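Long-range contacts in glycosaminoglycan xylosylkinase (Hydra vulgaris, PDB 5XOM), which probably phosphorylates xylose in the linkage region of proteoglycan glycosaminoglycan chains, as a secretory-pathway kinase of the Fam20 family: residues A[94-99]-A[184-189]; A[130-135]-A[205-210]; A[158-163]-A[199-204]. One frame throughout, in Å; residues are numbered along the deposited sequence.

Contact 1 of 3, residues A[94-99]-A[184-189]; sequences LKAMFS and LCFYGK
Leu94 reaches across to Phe186, Tyr187 and Gly188, and its side chain makes most of this contact. CB points toward 184-189. The next bond carries CG anti to the backbone N (chi1 173°), which sends the branch point on to the second segment. Leu94 CG itself lies 4.1 Å from Phe186 CE2, and the two methyls then part. Leu94 CD1 goes to the ring and to the turn that follows: it touches Phe186 CE2 at 3.6 Å and Tyr187 O at 3.4 Å. Leu94 CD1 also lies 3.5 Å from Gly188 CA, tight for two carbons. Gly188 has no CB to get in the way of this methyl, and its positive phi also suits glycine. Leu94 CD2 takes the other direction and rests on the backbone, 3.5 Å from Phe186 O.

The contact joins two sheets. Leu94 and Lys95 lead into strand 96-100 of the five-stranded antiparallel sheet, the kind that forms the N-lobe of protein kinases. Strand 184-186 is the middle one of a separate three-stranded antiparallel sheet. No hydrogen bond crosses between the segments. Cut back to an alanine here, the Leu94 side chain would lose CG and both methyls, which is likely to leave a gap beside the Phe186 ring and the Gly188 backbone.

Phe186 extends the apolar patch. Ala96 CB lies obliquely to the ring, 4.3 Å from Phe186 CZ. Lys95 O comes to the ring edge, while also bonding Thr87 OG1. The Phe186 ring meets that of Phe176 as well, with planes at about 35°.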
loop_
_atom_site.group_PDB
_atom_site.type_symbol
_atom_site.label_atom_id
_atom_site.label_comp_id
_atom_site.label_asym_id
_atom_site.label_seq_id
_atom_site.Cartn_x
_atom_site.Cartn_y
_atom_site.Cartn_z
ATOM N N LEU A 94 -28.613 -18.200 10.183
ATOM C CA LEU A 94 -28.408 -19.067 9.032
ATOM C C LEU A 94 -27.258 -18.524 8.195
ATOM O O LEU A 94 -27.250 -17.345 7.822
ATOM C CB LEU A 94 -29.685 -19.165 8.200
ATOM C CG LEU A 94 -29.563 -19.913 6.874
ATOM C CD1 LEU A 94 -29.015 -21.305 7.126
ATOM C CD2 LEU A 94 -30.932 -20.000 6.203
ATOM N N LYS A 95 -26.272 -19.372 7.933
ATOM C CA LYS A 95 -25.140 -19.024 7.087
ATOM C C LYS A 95 -24.534 -20.314 6.556
ATOM O O LYS A 95 -24.932 -21.414 6.943
ATOM C CB LYS A 95 -24.100 -18.202 7.853
ATOM C CG LYS A 95 -23.406 -18.974 8.965
ATOM C CD LYS A 95 -22.655 -18.025 9.892
ATOM C CE LYS A 95 -21.983 -18.767 11.037
ATOM N NZ LYS A 95 -21.321 -17.818 11.977
ATOM N N ALA A 96 -23.549 -20.166 5.680
ATOM C CA ALA A 96 -22.789 -21.283 5.153
ATOM C C ALA A 96 -21.309 -20.936 5.223
ATOM O O ALA A 96 -20.928 -19.787 5.464
ATOM C CB ALA A 96 -23.195 -21.626 3.711
ATOM N N MET A 97 -20.467 -21.941 5.024
ATOM C CA MET A 97 -19.024 -21.749 4.981
ATOM C C MET A 97 -18.525 -22.300 3.649
ATOM O O MET A 97 -18.818 -23.449 3.306
ATOM C CB MET A 97 -18.376 -22.438 6.191
ATOM C CG MET A 97 -16.895 -22.177 6.441
ATOM S SD MET A 97 -15.751 -22.658 5.131
ATOM C CE MET A 97 -15.305 -24.307 5.633
ATOM N N PHE A 98 -17.829 -21.466 2.874
ATOM C CA PHE A 98 -17.273 -21.858 1.584
ATOM C C PHE A 98 -15.755 -21.938 1.662
ATOM O O PHE A 98 -15.106 -21.083 2.271
ATOM C CB PHE A 98 -17.642 -20.862 0.476
ATOM C CG PHE A 98 -19.114 -20.795 0.168
ATOM C CD1 PHE A 98 -19.978 -21.804 0.553
ATOM C CD2 PHE A 98 -19.627 -19.710 -0.537
ATOM C CE1 PHE A 98 -21.335 -21.735 0.248
ATOM C CE2 PHE A 98 -20.979 -19.634 -0.844
ATOM C CZ PHE A 98 -21.831 -20.646 -0.452
ATOM N N SER A 99 -15.186 -22.957 1.033
ATOM C CA SER A 99 -13.752 -23.047 0.808
ATOM C C SER A 99 -13.459 -22.542 -0.599
ATOM O O SER A 99 -13.973 -23.099 -1.569
ATOM C CB SER A 99 -13.264 -24.480 0.969
ATOM O OG SER A 99 -13.391 -24.873 2.318
ATOM N N LEU A 184 -34.818 -22.317 -5.495
ATOM C CA LEU A 184 -33.983 -23.191 -4.685
ATOM C C LEU A 184 -33.548 -22.439 -3.438
ATOM O O LEU A 184 -33.080 -21.297 -3.524
ATOM C CB LEU A 184 -32.773 -23.675 -5.489
ATOM C CG LEU A 184 -31.750 -24.550 -4.770
ATOM C CD1 LEU A 184 -32.406 -25.811 -4.219
ATOM C CD2 LEU A 184 -30.641 -24.917 -5.747
ATOM N N CYS A 185 -33.718 -23.071 -2.278
ATOM C CA CYS A 185 -33.465 -22.449 -0.984
ATOM C C CYS A 185 -32.690 -23.417 -0.103
ATOM O O CYS A 185 -32.562 -24.601 -0.416
ATOM C CB CYS A 185 -34.768 -22.054 -0.279
ATOM S SG CYS A 185 -36.065 -21.321 -1.315
ATOM N N PHE A 186 -32.172 -22.906 1.014
ATOM C CA PHE A 186 -31.691 -23.782 2.074
ATOM C C PHE A 186 -31.959 -23.119 3.420
ATOM O O PHE A 186 -32.058 -21.893 3.510
ATOM C CB PHE A 186 -30.201 -24.153 1.913
ATOM C CG PHE A 186 -29.228 -23.041 2.231
ATOM C CD1 PHE A 186 -28.828 -22.134 1.254
ATOM C CD2 PHE A 186 -28.672 -22.943 3.498
ATOM C CE1 PHE A 186 -27.915 -21.126 1.549
ATOM C CE2 PHE A 186 -27.759 -21.941 3.803
ATOM C CZ PHE A 186 -27.380 -21.031 2.826
ATOM N N TYR A 187 -32.120 -23.943 4.463
ATOM C CA TYR A 187 -32.468 -23.433 5.784
ATOM C C TYR A 187 -31.469 -23.745 6.896
ATOM O O TYR A 187 -31.673 -23.273 8.018
ATOM C CB TYR A 187 -33.859 -23.931 6.203
ATOM C CG TYR A 187 -34.013 -25.428 6.326
ATOM C CD1 TYR A 187 -33.656 -26.091 7.496
ATOM C CD2 TYR A 187 -34.562 -26.177 5.290
ATOM C CE1 TYR A 187 -33.814 -27.460 7.620
ATOM C CE2 TYR A 187 -34.723 -27.545 5.403
ATOM C CZ TYR A 187 -34.348 -28.183 6.571
ATOM O OH TYR A 187 -34.506 -29.548 6.687
ATOM N N GLY A 188 -30.409 -24.516 6.636
ATOM C CA GLY A 188 -29.334 -24.712 7.612
ATOM C C GLY A 188 -29.725 -25.563 8.817
ATOM O O GLY A 188 -30.805 -26.151 8.886
ATOM N N LYS A 189 -28.794 -25.630 9.785
ATOM C CA LYS A 189 -28.994 -26.426 10.995
ATOM C C LYS A 189 -28.648 -25.686 12.286
ATOM O O LYS A 189 -28.389 -26.331 13.310
ATOM C CB LYS A 189 -28.198 -27.729 10.907
ATOM C CG LYS A 189 -28.723 -28.657 9.837
ATOM C CD LYS A 189 -27.933 -29.941 9.747
ATOM C CE LYS A 189 -28.618 -30.884 8.780
ATOM N NZ LYS A 189 -30.013 -31.147 9.251
#

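Contact 2 of 3, residues A[130-135]-A[205-210]; sequences DRHNAE and TMEGAL
Glu207 OE1 is gripped twice: by His132 NE2 and by Arg117 NH2. The bond from His132 NE2 to Glu207 OE1 is short, at 2.6 Å, and fairly straight, with 161° at the hydrogen. The oxygen lies almost in the imidazole plane, at the ring edge. From the carboxylate's side the donor comes on the anti side and is tilted out of plane. The two flat groups are turned 61° against each other. His132 CG sits between its backbone N and carbonyl carbon (chi1 75°), and from there the ring reaches the extended Glu207 chain.

Beside the polar pair the two segments pack closely. Gly208 CA lies 3.7 Å from His132 CD2. Ala209 CB packs against His132 O at 3.4 Å and also approaches His132 CB.

Glu135, one turn on, touches Ala209 through CB, but its carboxylate leads away to a salt bridge with Lys111. This is consistent with the lysine-glutamate pair of the kinase fold, in which the lysine sits on an N-lobe strand and the glutamate on the adjoining helix. Helix 132-144 thus starts against strand 205-212, which runs between strands 106-112 and 153-159 of the five-stranded sheet.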
loop_
_atom_site.group_PDB
_atom_site.type_symbol
_atom_site.label_atom_id
_atom_site.label_comp_id
_atom_site.label_asym_id
_atom_site.label_seq_id
_atom_site.Cartn_x
_atom_site.Cartn_y
_atom_site.Cartn_z
ATOM N N ASP A 130 -29.500 -11.646 10.109
ATOM C CA ASP A 130 -28.319 -10.956 9.601
ATOM C C ASP A 130 -28.603 -10.369 8.221
ATOM O O ASP A 130 -29.154 -11.050 7.351
ATOM C CB ASP A 130 -27.159 -11.951 9.508
ATOM C CG ASP A 130 -26.438 -12.143 10.827
ATOM O OD1 ASP A 130 -26.949 -11.644 11.848
ATOM O OD2 ASP A 130 -25.393 -12.837 10.852
ATOM N N ARG A 131 -28.217 -9.105 8.019
ATOM C CA ARG A 131 -28.326 -8.445 6.714
ATOM C C ARG A 131 -26.995 -8.566 5.983
ATOM O O ARG A 131 -25.976 -8.026 6.433
ATOM C CB ARG A 131 -28.712 -6.971 6.838
ATOM C CG ARG A 131 -30.206 -6.702 7.024
ATOM C CD ARG A 131 -30.704 -7.160 8.375
ATOM N NE ARG A 131 -30.386 -6.176 9.389
ATOM C CZ ARG A 131 -30.695 -6.297 10.667
ATOM N NH1 ARG A 131 -31.352 -7.358 11.130
ATOM N NH2 ARG A 131 -30.351 -5.338 11.515
ATOM N N HIS A 132 -27.008 -9.260 4.847
ATOM C CA HIS A 132 -25.784 -9.465 4.080
ATOM C C HIS A 132 -25.202 -8.141 3.598
ATOM O O HIS A 132 -23.980 -7.970 3.564
ATOM C CB HIS A 132 -26.062 -10.382 2.894
ATOM C CG HIS A 132 -26.803 -9.708 1.781
ATOM N ND1 HIS A 132 -28.050 -9.143 1.952
ATOM C CD2 HIS A 132 -26.463 -9.480 0.489
ATOM C CE1 HIS A 132 -28.455 -8.615 0.811
ATOM N NE2 HIS A 132 -27.512 -8.806 -0.095
ATOM N N ASN A 133 -26.059 -7.208 3.183
ATOM C CA ASN A 133 -25.565 -5.941 2.664
ATOM C C ASN A 133 -24.984 -5.081 3.768
ATOM O O ASN A 133 -24.148 -4.215 3.490
ATOM C CB ASN A 133 -26.682 -5.182 1.937
ATOM C CG ASN A 133 -27.822 -4.796 2.866
ATOM O OD1 ASN A 133 -28.325 -5.626 3.629
ATOM N ND2 ASN A 133 -28.223 -3.525 2.821
ATOM N N ALA A 134 -25.399 -5.318 5.014
ATOM C CA ALA A 134 -24.830 -4.588 6.141
ATOM C C ALA A 134 -23.371 -4.963 6.363
ATOM O O ALA A 134 -22.556 -4.099 6.709
ATOM C CB ALA A 134 -25.649 -4.851 7.404
ATOM N N GLU A 135 -23.021 -6.243 6.173
ATOM C CA GLU A 135 -21.624 -6.653 6.302
ATOM C C GLU A 135 -20.748 -5.915 5.300
ATOM O O GLU A 135 -19.643 -5.480 5.636
ATOM C CB GLU A 135 -21.473 -8.169 6.108
ATOM C CG GLU A 135 -22.045 -9.037 7.229
ATOM C CD GLU A 135 -21.132 -9.167 8.457
ATOM O OE1 GLU A 135 -20.184 -8.364 8.628
ATOM O OE2 GLU A 135 -21.373 -10.092 9.263
ATOM N N THR A 205 -30.051 -18.441 -8.401
ATOM C CA THR A 205 -28.993 -17.456 -8.167
ATOM C C THR A 205 -29.233 -16.776 -6.824
ATOM O O THR A 205 -30.226 -16.060 -6.654
ATOM C CB THR A 205 -28.947 -16.432 -9.299
ATOM O OG1 THR A 205 -28.746 -17.131 -10.539
ATOM C CG2 THR A 205 -27.810 -15.431 -9.094
ATOM N N MET A 206 -28.329 -16.992 -5.870
ATOM C CA MET A 206 -28.506 -16.448 -4.530
ATOM C C MET A 206 -27.488 -15.347 -4.265
ATOM O O MET A 206 -26.273 -15.573 -4.346
ATOM C CB MET A 206 -28.417 -17.547 -3.473
ATOM C CG MET A 206 -28.531 -17.037 -2.045
ATOM S SD MET A 206 -28.227 -18.329 -0.839
ATOM C CE MET A 206 -29.870 -18.894 -0.535
ATOM N N GLU A 207 -28.000 -14.163 -3.948
ATOM C CA GLU A 207 -27.188 -13.024 -3.558
ATOM C C GLU A 207 -26.763 -13.161 -2.102
ATOM O O GLU A 207 -27.551 -13.581 -1.247
ATOM C CB GLU A 207 -27.997 -11.737 -3.765
ATOM C CG GLU A 207 -27.309 -10.445 -3.367
ATOM C CD GLU A 207 -28.240 -9.235 -3.446
ATOM O OE1 GLU A 207 -28.084 -8.306 -2.625
ATOM O OE2 GLU A 207 -29.137 -9.217 -4.314
ATOM N N GLY A 208 -25.519 -12.794 -1.816
ATOM C CA GLY A 208 -25.059 -12.806 -0.443
ATOM C C GLY A 208 -23.728 -12.097 -0.297
ATOM O O GLY A 208 -23.206 -11.510 -1.246
ATOM N N ALA A 209 -23.188 -12.164 0.918
ATOM C CA ALA A 209 -21.909 -11.559 1.261
ATOM C C ALA A 209 -20.938 -12.640 1.711
ATOM O O ALA A 209 -21.323 -13.573 2.421
ATOM C CB ALA A 209 -22.072 -10.507 2.372
ATOM N N LEU A 210 -19.682 -12.518 1.284
ATOM C CA LEU A 210 -18.605 -13.409 1.701
ATOM C C LEU A 210 -17.675 -12.646 2.635
ATOM O O LEU A 210 -17.239 -11.535 2.303
ATOM C CB LEU A 210 -17.822 -13.932 0.490
ATOM C CG LEU A 210 -18.382 -15.076 -0.368
ATOM C CD1 LEU A 210 -19.713 -14.727 -0.986
ATOM C CD2 LEU A 210 -17.395 -15.429 -1.466
#

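Contact 3 of 3, residues A[158-163]-A[199-204]; sequences INLAAE and ACASNV. With NAG (2-acetamido-2-deoxy-beta-D-glucopyranose), chain C.
Leu160 N donates to Val204 O at 2.9 Å, the one hydrogen bond across this contact. It is straight, with 162° at the hydrogen, and the donor lies close to the line of the C=O bond. Side chains pack around it. Val204 CG2 lies 3.8 Å from Asn159 OD1, and these two side chains run side by side, pointing the same way. Val204 CG1 faces Ala161 CB more loosely, at 4.3 Å. Further along, Leu160 CD1 meets Ala201 CB at 4.0 Å.

A second shell holds Asn159. With CG anti to its backbone N (chi1 -179°), the side chain turns back over the start of helix 160-164. There Asn159 OD1 accepts from Ala162 N at 2.7 Å, an N-cap bond. The donor stands well above the amide plane, not on a lone pair. Separately, Asn159 N donates to Glu163 OE2 at 2.9 Å. The other oxygen of Glu163 pairs with Arg156, on the strand that leads into this helix.

On the other segment, Asn203 N bonds Asn183 OD1. Its side chain is covalently linked to N-acetylglucosamine, Asn203 ND2 to sugar C1 at 1.5 Å. Asn203, Val204 and Thr205 form an N-glycosylation sequon. Val204, the middle residue, packs on the helix start while its neighbour carries the sugar. The attached sugar implies that this loop was accessible to the glycosylation machinery, consistent with a protein matured in the secretory pathway; the sugar is a modification, not a substrate.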
loop_
_atom_site.group_PDB
_atom_site.type_symbol
_atom_site.label_atom_id
_atom_site.label_comp_id
_atom_site.label_asym_id
_atom_site.label_seq_id
_atom_site.Cartn_x
_atom_site.Cartn_y
_atom_site.Cartn_z
ATOM N N ILE A 158 -24.304 -16.147 -6.228
ATOM C CA ILE A 158 -23.901 -17.550 -6.194
ATOM C C ILE A 158 -24.919 -18.379 -6.960
ATOM O O ILE A 158 -26.114 -18.346 -6.644
ATOM C CB ILE A 158 -23.788 -18.066 -4.750
ATOM C CG1 ILE A 158 -22.807 -17.217 -3.929
ATOM C CG2 ILE A 158 -23.372 -19.524 -4.760
ATOM C CD1 ILE A 158 -21.354 -17.415 -4.304
ATOM N N ASN A 159 -24.457 -19.138 -7.954
ATOM C CA ASN A 159 -25.310 -20.141 -8.590
ATOM C C ASN A 159 -25.318 -21.376 -7.697
ATOM O O ASN A 159 -24.370 -22.164 -7.704
ATOM C CB ASN A 159 -24.806 -20.483 -9.988
ATOM C CG ASN A 159 -25.689 -21.507 -10.691
ATOM O OD1 ASN A 159 -26.165 -22.469 -10.089
ATOM N ND2 ASN A 159 -25.899 -21.305 -11.978
ATOM N N LEU A 160 -26.395 -21.564 -6.932
ATOM C CA LEU A 160 -26.423 -22.667 -5.977
ATOM C C LEU A 160 -26.338 -24.016 -6.680
ATOM O O LEU A 160 -25.677 -24.936 -6.188
ATOM C CB LEU A 160 -27.687 -22.605 -5.118
ATOM C CG LEU A 160 -27.854 -21.428 -4.159
ATOM C CD1 LEU A 160 -29.233 -21.492 -3.521
ATOM C CD2 LEU A 160 -26.751 -21.435 -3.098
ATOM N N ALA A 161 -26.983 -24.145 -7.845
ATOM C CA ALA A 161 -27.002 -25.429 -8.538
ATOM C C ALA A 161 -25.624 -25.798 -9.074
ATOM O O ALA A 161 -25.190 -26.946 -8.934
ATOM C CB ALA A 161 -28.030 -25.400 -9.670
ATOM N N ALA A 162 -24.912 -24.844 -9.673
ATOM C CA ALA A 162 -23.627 -25.143 -10.294
ATOM C C ALA A 162 -22.446 -25.066 -9.331
ATOM O O ALA A 162 -21.483 -25.823 -9.493
ATOM C CB ALA A 162 -23.373 -24.190 -11.468
ATOM N N GLU A 163 -22.491 -24.192 -8.326
ATOM C CA GLU A 163 -21.324 -23.935 -7.489
ATOM C C GLU A 163 -21.383 -24.556 -6.103
ATOM O O GLU A 163 -20.333 -24.906 -5.564
ATOM C CB GLU A 163 -21.113 -22.428 -7.313
ATOM C CG GLU A 163 -20.944 -21.637 -8.590
ATOM C CD GLU A 163 -20.673 -20.168 -8.307
ATOM O OE1 GLU A 163 -19.515 -19.824 -7.988
ATOM O OE2 GLU A 163 -21.620 -19.355 -8.386
ATOM N N ALA A 199 -33.480 -19.315 3.490
ATOM C CA ALA A 199 -32.926 -18.311 2.592
ATOM C C ALA A 199 -33.122 -18.813 1.170
ATOM O O ALA A 199 -32.725 -19.937 0.847
ATOM C CB ALA A 199 -31.440 -18.076 2.867
ATOM N N CYS A 200 -33.745 -17.994 0.330
ATOM C CA CYS A 200 -34.150 -18.414 -1.002
ATOM C C CYS A 200 -33.441 -17.597 -2.073
ATOM O O CYS A 200 -33.245 -16.385 -1.922
ATOM C CB CYS A 200 -35.658 -18.293 -1.166
ATOM S SG CYS A 200 -36.557 -19.600 -0.304
ATOM N N ALA A 201 -33.046 -18.281 -3.144
ATOM C CA ALA A 201 -32.461 -17.669 -4.324
ATOM C C ALA A 201 -33.547 -17.102 -5.239
ATOM O O ALA A 201 -34.744 -17.256 -4.994
ATOM C CB ALA A 201 -31.620 -18.691 -5.089
ATOM N N SER A 202 -33.104 -16.411 -6.292
ATOM C CA SER A 202 -33.935 -16.099 -7.462
ATOM C C SER A 202 -33.673 -17.190 -8.498
ATOM O O SER A 202 -32.611 -17.211 -9.127
ATOM C CB SER A 202 -33.609 -14.715 -8.015
ATOM O OG SER A 202 -33.576 -13.754 -6.977
ATOM N N ASN A 203 -34.636 -18.118 -8.647
ATOM C CA ASN A 203 -34.508 -19.399 -9.355
ATOM C C ASN A 203 -33.353 -20.138 -8.669
ATOM O O ASN A 203 -33.573 -20.765 -7.627
ATOM C CB ASN A 203 -34.413 -19.306 -10.919
ATOM C CG ASN A 203 -34.420 -20.745 -11.598
ATOM O OD1 ASN A 203 -34.194 -21.703 -10.871
ATOM N ND2 ASN A 203 -34.671 -20.916 -12.952
ATOM N N VAL A 204 -32.125 -20.074 -9.183
ATOM C CA VAL A 204 -30.999 -20.707 -8.499
ATOM C C VAL A 204 -29.887 -19.733 -8.140
ATOM O O VAL A 204 -28.857 -20.163 -7.609
ATOM C CB VAL A 204 -30.422 -21.889 -9.308
ATOM C CG1 VAL A 204 -31.493 -22.932 -9.586
ATOM C CG2 VAL A 204 -29.819 -21.402 -10.606
HETATM C C1 NAG C . -35.139 -20.243 -14.156
HETATM C C2 NAG C . -35.300 -21.255 -15.391
HETATM C C3 NAG C . -36.742 -21.340 -15.922
HETATM C C4 NAG C . -37.774 -21.430 -14.818
HETATM C C5 NAG C . -37.626 -20.210 -13.946
HETATM C C6 NAG C . -38.605 -20.200 -12.797
HETATM C C7 NAG C . -33.099 -21.075 -16.562
HETATM C C8 NAG C . -32.447 -20.682 -17.858
HETATM N N2 NAG C . -34.426 -20.918 -16.510
HETATM O O3 NAG C . -36.870 -22.468 -16.783
HETATM O O4 NAG C . -39.075 -21.403 -15.396
HETATM O O5 NAG C . -36.330 -20.231 -13.353
HETATM O O6 NAG C . -38.853 -18.875 -12.346
HETATM O O7 NAG C . -32.450 -21.480 -15.609
#

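In the fold
All three contacts lie on the same side of the chain's centre, with their own centres about 11 to 13 Å apart. Met206 ties them together: its CE packs 3.6 Å from Phe186 CE1 of contact 1, its CB lies 3.8 Å from Ala201 CB of contact 3, and its N is 2.7 Å from Ile158 O, a probable hydrogen bond. Contacts 1 and 3 are also joined covalently, by the Cys185-Cys200 disulfide, with SG to SG at 2.1 Å. The centre of contact 2, probably next to the nucleotide site, is nearest to the chain's centre, about 12 Å away; that of contact 3, which carries the glycan, is about 24 Å away.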